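Local coordinates for protein transcriptional regulator (Streptococcus dysgalactiae, PDB 4YV9) that binds SHP peptide pheromones and DNA as an Rgg2-type quorum-sensing transcriptional regulator, probably adjusting gene expression in response to the pheromone, at residues Ile33-Phe36 with Glu40-Ile43; Val18-Leu23 with Leu28-Ile33; Arg47-Leu52 with Ile57-Phe62. All blocks are in the same frame, centred on the assembly; numbering follows the deposited sequence.

Contact 1 of 3, residues Ile33-Phe36 with Glu40-Ile43; sequences ISRF and ESEI
Glu40 lies in the loop after helix 30-37, and its backbone N donates to Arg35 O at 2.9 Å. This helix is the second of the helix-turn-helix motif, the one that usually reads DNA in such domains. The Glu40 carboxylate rises over one face of the Arg35 guanidinium. Glu40 OE1 lies 3.6 Å from Arg35 NH1, a long salt bridge. The oxygen sits well out of the guanidinium plane, so charge alone draws the two groups together. Both side chains lie at the surface.

Ser41 follows with two bonds. Its N also donates to Arg35 O, from above the carbonyl plane, so that one oxygen takes two backbone N-H groups. Arg35 NE donates to Ser41 OG at 3.2 Å in an almost straight bond (177°), within the guanidinium plane. The same residue offers its carbonyl to the next helical position: Ser41 O is 3.4 Å from Phe36 CA and lies at the edge of the Phe36 ring.

Ile43 closes the contact. Its CG1 stands between the backbone N and the carbonyl carbon (chi1 59°), and CG1 and CD1 lie over the buried Phe36 ring. Leu48 of helix 45-54 touches both residues. Ile43 CG1 sits 3.7 Å from the ring centroid, only 8° off the normal, a CH-pi contact.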
loop_
_atom_site.group_PDB
_atom_site.type_symbol
_atom_site.label_atom_id
_atom_site.label_comp_id
_atom_site.label_asym_id
_atom_site.label_seq_id
_atom_site.Cartn_x
_atom_site.Cartn_y
_atom_site.Cartn_z
ATOM N N ILE B 33 5.477 22.952 -23.268
ATOM C CA ILE B 33 5.419 22.720 -21.841
ATOM C C ILE B 33 4.863 23.939 -21.099
ATOM O O ILE B 33 3.966 23.796 -20.250
ATOM C CB ILE B 33 6.809 22.335 -21.295
ATOM C CG1 ILE B 33 7.230 20.991 -21.907
ATOM C CG2 ILE B 33 6.786 22.230 -19.773
ATOM C CD1 ILE B 33 8.634 20.532 -21.538
ATOM N N SER B 34 5.385 25.123 -21.406
ATOM C CA SER B 34 4.868 26.360 -20.817
ATOM C C SER B 34 3.394 26.561 -21.118
ATOM O O SER B 34 2.617 26.932 -20.226
ATOM C CB SER B 34 5.641 27.586 -21.317
ATOM O OG SER B 34 6.902 27.692 -20.679
ATOM N N ARG B 35 3.006 26.348 -22.373
ATOM C CA ARG B 35 1.615 26.572 -22.747
ATOM C C ARG B 35 0.727 25.578 -21.990
ATOM O O ARG B 35 -0.367 25.930 -21.563
ATOM C CB ARG B 35 1.417 26.478 -24.261
ATOM C CG ARG B 35 1.909 27.744 -24.982
ATOM C CD ARG B 35 1.549 27.810 -26.469
ATOM N NE ARG B 35 0.108 27.751 -26.720
ATOM C CZ ARG B 35 -0.675 28.800 -26.989
ATOM N NH1 ARG B 35 -0.181 30.033 -27.048
ATOM N NH2 ARG B 35 -1.967 28.610 -27.205
ATOM N N PHE B 36 1.222 24.362 -21.789
ATOM C CA PHE B 36 0.494 23.388 -20.975
ATOM C C PHE B 36 0.368 23.816 -19.510
ATOM O O PHE B 36 -0.716 23.729 -18.923
ATOM C CB PHE B 36 1.157 22.009 -21.039
ATOM C CG PHE B 36 0.558 21.022 -20.082
ATOM C CD1 PHE B 36 -0.810 20.766 -20.102
ATOM C CD2 PHE B 36 1.346 20.371 -19.152
ATOM C CE1 PHE B 36 -1.376 19.864 -19.204
ATOM C CE2 PHE B 36 0.791 19.464 -18.254
ATOM C CZ PHE B 36 -0.567 19.209 -18.281
ATOM N N GLU B 40 -3.053 27.017 -21.646
ATOM C CA GLU B 40 -3.389 27.536 -22.978
ATOM C C GLU B 40 -3.497 26.391 -23.975
ATOM O O GLU B 40 -4.254 26.456 -24.934
ATOM C CB GLU B 40 -2.338 28.531 -23.473
ATOM C CG GLU B 40 -2.144 29.762 -22.616
ATOM C CD GLU B 40 -0.870 30.501 -22.980
ATOM O OE1 GLU B 40 0.080 29.842 -23.450
ATOM O OE2 GLU B 40 -0.816 31.737 -22.813
ATOM N N SER B 41 -2.708 25.347 -23.741
ATOM C CA SER B 41 -2.672 24.178 -24.613
ATOM C C SER B 41 -2.841 22.906 -23.806
ATOM O O SER B 41 -2.426 22.839 -22.644
ATOM C CB SER B 41 -1.347 24.109 -25.383
ATOM O OG SER B 41 -1.358 24.934 -26.535
ATOM N N GLU B 42 -3.420 21.880 -24.420
ATOM C CA GLU B 42 -3.377 20.557 -23.805
ATOM C C GLU B 42 -2.299 19.692 -24.450
ATOM O O GLU B 42 -1.943 19.880 -25.615
ATOM C CB GLU B 42 -4.735 19.870 -23.896
ATOM C CG GLU B 42 -5.846 20.641 -23.210
ATOM C CD GLU B 42 -7.196 19.998 -23.403
ATOM O OE1 GLU B 42 -7.412 19.399 -24.480
ATOM O OE2 GLU B 42 -8.043 20.099 -22.484
ATOM N N ILE B 43 -1.760 18.761 -23.674
ATOM C CA ILE B 43 -0.796 17.792 -24.187
ATOM C C ILE B 43 -1.326 16.381 -23.983
ATOM O O ILE B 43 -2.246 16.158 -23.181
ATOM C CB ILE B 43 0.576 17.918 -23.504
ATOM C CG1 ILE B 43 0.437 17.714 -21.987
ATOM C CG2 ILE B 43 1.219 19.261 -23.826
ATOM C CD1 ILE B 43 1.781 17.579 -21.274
#

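Contact 2 of 3, residues Val18-Leu23 with Leu28-Ile33; sequences VSISSL and LSKSQI
Ile33 and Ile20 meet methyl to methyl where helix 20-23 packs on helix 30-37. Ile33 CG2 and Ile20 CG2 are 3.9 Å apart. Ile33 has the most surface buried here, and it reaches the other helix with two branches. Ile33 CD1 extends to Leu23 CB, also at 3.9 Å. The extended chain of Ile33 (chi2 176°) carries CD1 this far. Leu51 of helix 45-54 touches both Ile33 and Leu23.

Ile20 comes next in buried surface. Its CG2 is anti to the backbone N and lies against the first turn of the facing helix, 3.6 Å from Lys30 O. Ile20 also touches Arg13 of helix 6-15. The two short helices and the turn between them form the helix-turn-helix motif, with helix 30-37 in the position of the recognition helix. A capping box starts that second helix: Gln32 N donates to Ser29 OG at 3.0 Å, and Ser29 N returns a bond to Gln32 OE1. Before the first helix, Ser19 is the N-cap, and its OG accepts from Ser22 N.

Lys30 is third. Its aliphatic chain runs over Ser21, with Lys30 CD 3.6 Å from Ser21 CA. The chain is bent at chi3 (-65°), and its amino end meets a water. This water joins the two segments: it accepts from Lys30 NZ at 2.9 Å and lies 2.7 Å from Ser21 OG.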
loop_
_atom_site.group_PDB
_atom_site.type_symbol
_atom_site.label_atom_id
_atom_site.label_comp_id
_atom_site.label_asym_id
_atom_site.label_seq_id
_atom_site.Cartn_x
_atom_site.Cartn_y
_atom_site.Cartn_z
ATOM N N VAL B 18 13.357 22.312 -10.884
ATOM C CA VAL B 18 13.672 21.821 -12.236
ATOM C C VAL B 18 13.222 22.822 -13.320
ATOM O O VAL B 18 12.128 23.384 -13.246
ATOM C CB VAL B 18 13.018 20.429 -12.447
ATOM C CG1 VAL B 18 13.130 19.948 -13.887
ATOM C CG2 VAL B 18 13.652 19.421 -11.503
ATOM N N SER B 19 14.076 23.084 -14.312
ATOM C CA SER B 19 13.733 24.044 -15.370
ATOM C C SER B 19 12.830 23.423 -16.427
ATOM O O SER B 19 12.860 22.222 -16.650
ATOM C CB SER B 19 14.999 24.579 -16.058
ATOM O OG SER B 19 15.640 23.540 -16.790
ATOM N N ILE B 20 12.036 24.246 -17.090
ATOM C CA ILE B 20 11.312 23.772 -18.267
ATOM C C ILE B 20 12.286 23.275 -19.355
ATOM O O ILE B 20 12.063 22.243 -19.996
ATOM C CB ILE B 20 10.414 24.873 -18.821
ATOM C CG1 ILE B 20 9.243 25.108 -17.850
ATOM C CG2 ILE B 20 9.929 24.528 -20.233
ATOM C CD1 ILE B 20 8.421 26.343 -18.177
ATOM N N SER B 21 13.374 24.006 -19.550
ATOM C CA SER B 21 14.367 23.623 -20.546
ATOM C C SER B 21 14.856 22.173 -20.388
ATOM O O SER B 21 14.970 21.425 -21.372
ATOM C CB SER B 21 15.550 24.591 -20.480
ATOM O OG SER B 21 16.530 24.237 -21.431
ATOM N N SER B 22 15.102 21.759 -19.145
ATOM C CA SER B 22 15.646 20.422 -18.875
ATOM C C SER B 22 14.630 19.320 -19.160
ATOM O O SER B 22 14.995 18.164 -19.351
ATOM C CB SER B 22 16.125 20.321 -17.423
ATOM O OG SER B 22 15.030 20.253 -16.530
ATOM N N LEU B 23 13.350 19.691 -19.213
ATOM C CA LEU B 23 12.293 18.743 -19.514
ATOM C C LEU B 23 11.987 18.605 -21.002
ATOM O O LEU B 23 11.365 17.622 -21.422
ATOM C CB LEU B 23 11.010 19.157 -18.798
ATOM C CG LEU B 23 11.116 19.046 -17.280
ATOM C CD1 LEU B 23 9.786 19.438 -16.651
ATOM C CD2 LEU B 23 11.472 17.639 -16.962
ATOM N N LEU B 28 8.336 17.196 -26.734
ATOM C CA LEU B 28 7.685 18.428 -26.298
ATOM C C LEU B 28 8.687 19.564 -26.205
ATOM O O LEU B 28 9.713 19.418 -25.566
ATOM C CB LEU B 28 7.007 18.248 -24.933
ATOM C CG LEU B 28 5.585 17.700 -24.849
ATOM C CD1 LEU B 28 5.096 17.714 -23.386
ATOM C CD2 LEU B 28 4.621 18.464 -25.744
ATOM N N SER B 29 8.370 20.699 -26.826
ATOM C CA SER B 29 9.234 21.871 -26.758
ATOM C C SER B 29 9.061 22.611 -25.433
ATOM O O SER B 29 8.121 22.339 -24.687
ATOM C CB SER B 29 8.926 22.811 -27.921
ATOM O OG SER B 29 7.579 23.256 -27.823
ATOM N N LYS B 30 9.964 23.544 -25.143
ATOM C CA LYS B 30 9.824 24.421 -23.971
ATOM C C LYS B 30 8.475 25.142 -24.018
ATOM O O LYS B 30 7.748 25.215 -23.023
ATOM C CB LYS B 30 10.958 25.455 -23.926
ATOM C CG LYS B 30 12.354 24.849 -23.747
ATOM C CD LYS B 30 13.334 25.870 -23.186
ATOM C CE LYS B 30 13.566 27.012 -24.146
ATOM N NZ LYS B 30 14.581 27.956 -23.613
ATOM N N SER B 31 8.170 25.650 -25.203
ATOM C CA SER B 31 6.946 26.394 -25.495
ATOM C C SER B 31 5.705 25.541 -25.223
ATOM O O SER B 31 4.730 26.007 -24.633
ATOM C CB SER B 31 6.970 26.876 -26.948
ATOM O OG SER B 31 5.795 27.577 -27.284
ATOM N N GLN B 32 5.750 24.281 -25.633
ATOM C CA GLN B 32 4.601 23.407 -25.460
ATOM C C GLN B 32 4.378 23.072 -24.000
ATOM O O GLN B 32 3.234 22.944 -23.544
ATOM C CB GLN B 32 4.773 22.137 -26.288
ATOM C CG GLN B 32 4.524 22.394 -27.784
ATOM C CD GLN B 32 4.832 21.192 -28.633
ATOM O OE1 GLN B 32 5.796 20.476 -28.383
ATOM N NE2 GLN B 32 4.006 20.954 -29.645
ATOM N N ILE B 33 5.477 22.952 -23.268
ATOM C CA ILE B 33 5.419 22.720 -21.841
ATOM C C ILE B 33 4.863 23.939 -21.099
ATOM O O ILE B 33 3.966 23.796 -20.250
ATOM C CB ILE B 33 6.809 22.335 -21.295
ATOM C CG1 ILE B 33 7.230 20.991 -21.907
ATOM C CG2 ILE B 33 6.786 22.230 -19.773
ATOM C CD1 ILE B 33 8.634 20.532 -21.538
HETATM O O HOH W 1 16.949 26.547 -22.853
#

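Contact 3 of 3, residues Arg47-Leu52 with Ile57-Phe62; sequences RLLNLL and ITIDEF
Leu52 places CG anti to its carbonyl carbon (chi1 -69°), and its two methyls reach Ile59 and Phe62; CD1 touches both, CD2 the Phe62 ring. Phe62 swings its ring to the side away from its backbone N (chi1 178°). These torsions bring the leucine and the ring together, with Ile59 beside them. Leu52 CD1 meets Ile59 CD1 at 3.7 Å. Leu52 CD2 reaches Phe62 CD2 at 3.6 Å, coming to the ring obliquely. Leu49 adds its CD1 3.7 Å from Ile59 CB, the two side chains crossing at about a right angle. Leu48 CD2 touches the same ring and Ile59 more loosely.

One backbone bond ties the ends. Ile57 N donates to Leu52 O at 2.9 Å. Nearby, Thr58 OG1 donates a hydrogen bond to Asp60 OD1 at the start of helix 59-66.

This is the buried seam joining the last two helices of the helix-turn-helix domain. Thr8, Leu9 and Leu12 of helix 6-15 touch the Phe62 ring. Helix 59-66 also faces the second subunit, where Val63 of that subunit packs on Ile59.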
loop_
_atom_site.group_PDB
_atom_site.type_symbol
_atom_site.label_atom_id
_atom_site.label_comp_id
_atom_site.label_asym_id
_atom_site.label_seq_id
_atom_site.Cartn_x
_atom_site.Cartn_y
_atom_site.Cartn_z
ATOM N N ARG B 47 2.689 12.218 -23.403
ATOM C CA ARG B 47 3.722 13.235 -23.294
ATOM C C ARG B 47 3.822 13.752 -21.859
ATOM O O ARG B 47 4.919 14.061 -21.377
ATOM C CB ARG B 47 3.458 14.357 -24.303
ATOM C CG ARG B 47 3.831 13.908 -25.705
ATOM C CD ARG B 47 3.278 14.793 -26.811
ATOM N NE ARG B 47 4.250 14.929 -27.894
ATOM C CZ ARG B 47 4.273 14.182 -28.992
ATOM N NH1 ARG B 47 3.361 13.241 -29.184
ATOM N NH2 ARG B 47 5.207 14.388 -29.909
ATOM N N LEU B 48 2.688 13.805 -21.160
ATOM C CA LEU B 48 2.710 14.160 -19.748
ATOM C C LEU B 48 3.485 13.121 -18.944
ATOM O O LEU B 48 4.300 13.472 -18.083
ATOM C CB LEU B 48 1.290 14.291 -19.187
ATOM C CG LEU B 48 1.206 14.595 -17.686
ATOM C CD1 LEU B 48 2.020 15.826 -17.319
ATOM C CD2 LEU B 48 -0.245 14.785 -17.279
ATOM N N LEU B 49 3.243 11.846 -19.231
ATOM C CA LEU B 49 3.954 10.767 -18.527
ATOM C C LEU B 49 5.461 10.844 -18.697
ATOM O O LEU B 49 6.202 10.532 -17.767
ATOM C CB LEU B 49 3.472 9.400 -18.995
ATOM C CG LEU B 49 2.452 8.716 -18.078
ATOM C CD1 LEU B 49 1.217 9.567 -17.898
ATOM C CD2 LEU B 49 2.074 7.365 -18.631
ATOM N N ASN B 50 5.898 11.233 -19.891
ATOM C CA ASN B 50 7.316 11.454 -20.188
ATOM C C ASN B 50 7.903 12.550 -19.297
ATOM O O ASN B 50 8.993 12.397 -18.745
ATOM C CB ASN B 50 7.479 11.820 -21.675
ATOM C CG ASN B 50 8.949 11.931 -22.122
ATOM O OD1 ASN B 50 9.794 11.129 -21.742
ATOM N ND2 ASN B 50 9.239 12.931 -22.951
ATOM N N LEU B 51 7.174 13.659 -19.167
ATOM C CA LEU B 51 7.576 14.758 -18.286
ATOM C C LEU B 51 7.678 14.307 -16.843
ATOM O O LEU B 51 8.652 14.605 -16.144
ATOM C CB LEU B 51 6.579 15.919 -18.368
ATOM C CG LEU B 51 6.411 16.645 -19.688
ATOM C CD1 LEU B 51 5.241 17.651 -19.606
ATOM C CD2 LEU B 51 7.710 17.351 -20.046
ATOM N N LEU B 52 6.643 13.615 -16.386
ATOM C CA LEU B 52 6.599 13.098 -15.029
ATOM C C LEU B 52 7.755 12.142 -14.724
ATOM O O LEU B 52 8.359 12.192 -13.653
ATOM C CB LEU B 52 5.275 12.382 -14.800
ATOM C CG LEU B 52 4.070 13.323 -14.776
ATOM C CD1 LEU B 52 2.801 12.550 -14.429
ATOM C CD2 LEU B 52 4.332 14.429 -13.765
ATOM N N ILE B 57 8.223 11.163 -10.907
ATOM C CA ILE B 57 6.869 11.106 -10.365
ATOM C C ILE B 57 6.073 10.212 -11.299
ATOM O O ILE B 57 6.159 10.335 -12.522
ATOM C CB ILE B 57 6.201 12.499 -10.290
ATOM C CG1 ILE B 57 7.067 13.476 -9.493
ATOM C CG2 ILE B 57 4.792 12.398 -9.682
ATOM C CD1 ILE B 57 6.700 14.930 -9.712
ATOM N N THR B 58 5.342 9.270 -10.745
ATOM C CA THR B 58 4.500 8.446 -11.578
ATOM C C THR B 58 3.091 9.076 -11.605
ATOM O O THR B 58 2.714 9.805 -10.680
ATOM C CB THR B 58 4.489 7.016 -11.063
ATOM O OG1 THR B 58 3.442 6.280 -11.699
ATOM C CG2 THR B 58 4.302 7.014 -9.555
ATOM N N ILE B 59 2.334 8.816 -12.669
ATOM C CA ILE B 59 1.077 9.528 -12.900
ATOM C C ILE B 59 0.069 9.294 -11.768
ATOM O O ILE B 59 -0.790 10.134 -11.520
ATOM C CB ILE B 59 0.448 9.143 -14.276
ATOM C CG1 ILE B 59 -0.867 9.903 -14.535
ATOM C CG2 ILE B 59 0.215 7.654 -14.379
ATOM C CD1 ILE B 59 -0.699 11.414 -14.695
ATOM N N ASP B 60 0.182 8.189 -11.039
ATOM C CA ASP B 60 -0.760 7.976 -9.925
ATOM C C ASP B 60 -0.441 8.900 -8.747
ATOM O O ASP B 60 -1.340 9.396 -8.062
ATOM C CB ASP B 60 -0.767 6.515 -9.476
ATOM C CG ASP B 60 0.626 5.955 -9.246
ATOM O OD1 ASP B 60 1.481 6.134 -10.130
ATOM O OD2 ASP B 60 0.857 5.316 -8.193
ATOM N N GLU B 61 0.843 9.140 -8.532
ATOM C CA GLU B 61 1.315 10.103 -7.543
ATOM C C GLU B 61 0.896 11.540 -7.908
ATOM O O GLU B 61 0.488 12.321 -7.049
ATOM C CB GLU B 61 2.850 9.997 -7.423
ATOM C CG GLU B 61 3.378 10.231 -6.031
ATOM C CD GLU B 61 4.864 9.957 -5.883
ATOM O OE1 GLU B 61 5.605 9.853 -6.890
ATOM O OE2 GLU B 61 5.296 9.850 -4.737
ATOM N N PHE B 62 1.007 11.877 -9.195
ATOM C CA PHE B 62 0.621 13.196 -9.724
ATOM C C PHE B 62 -0.867 13.469 -9.518
ATOM O O PHE B 62 -1.270 14.549 -9.077
ATOM C CB PHE B 62 1.000 13.285 -11.229
ATOM C CG PHE B 62 0.600 14.585 -11.901
ATOM C CD1 PHE B 62 -0.650 14.733 -12.484
ATOM C CD2 PHE B 62 1.479 15.651 -11.954
ATOM C CE1 PHE B 62 -1.019 15.934 -13.105
ATOM C CE2 PHE B 62 1.118 16.847 -12.573
ATOM C CZ PHE B 62 -0.122 16.984 -13.151
#

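In the fold
All three contacts lie within one helix-turn-helix domain. In chain order they run contact 2, contact 1, contact 3. Contacts 1 and 2 have centres about 10 Å apart and share Ile33 on helix 30-37. The centre of contact 3 lies about 15 Å from that of contact 1 and about 14 Å from that of contact 2. Leu51 bridges them: Leu51 CD2 is 3.6 Å from Ile33 CD1, and Leu51 CD1 is 3.8 Å from both Ile43 CD1 and Leu28 CD1. Through Leu51, the residues of contacts 1 and 2 pack on helix 45-54. Contact 3 joins helix 45-54 to helix 59-66, which also meets the second subunit. A sulfate ion, probably from the crystallisation liquor, lies about 3 Å from the Phe36 side chain.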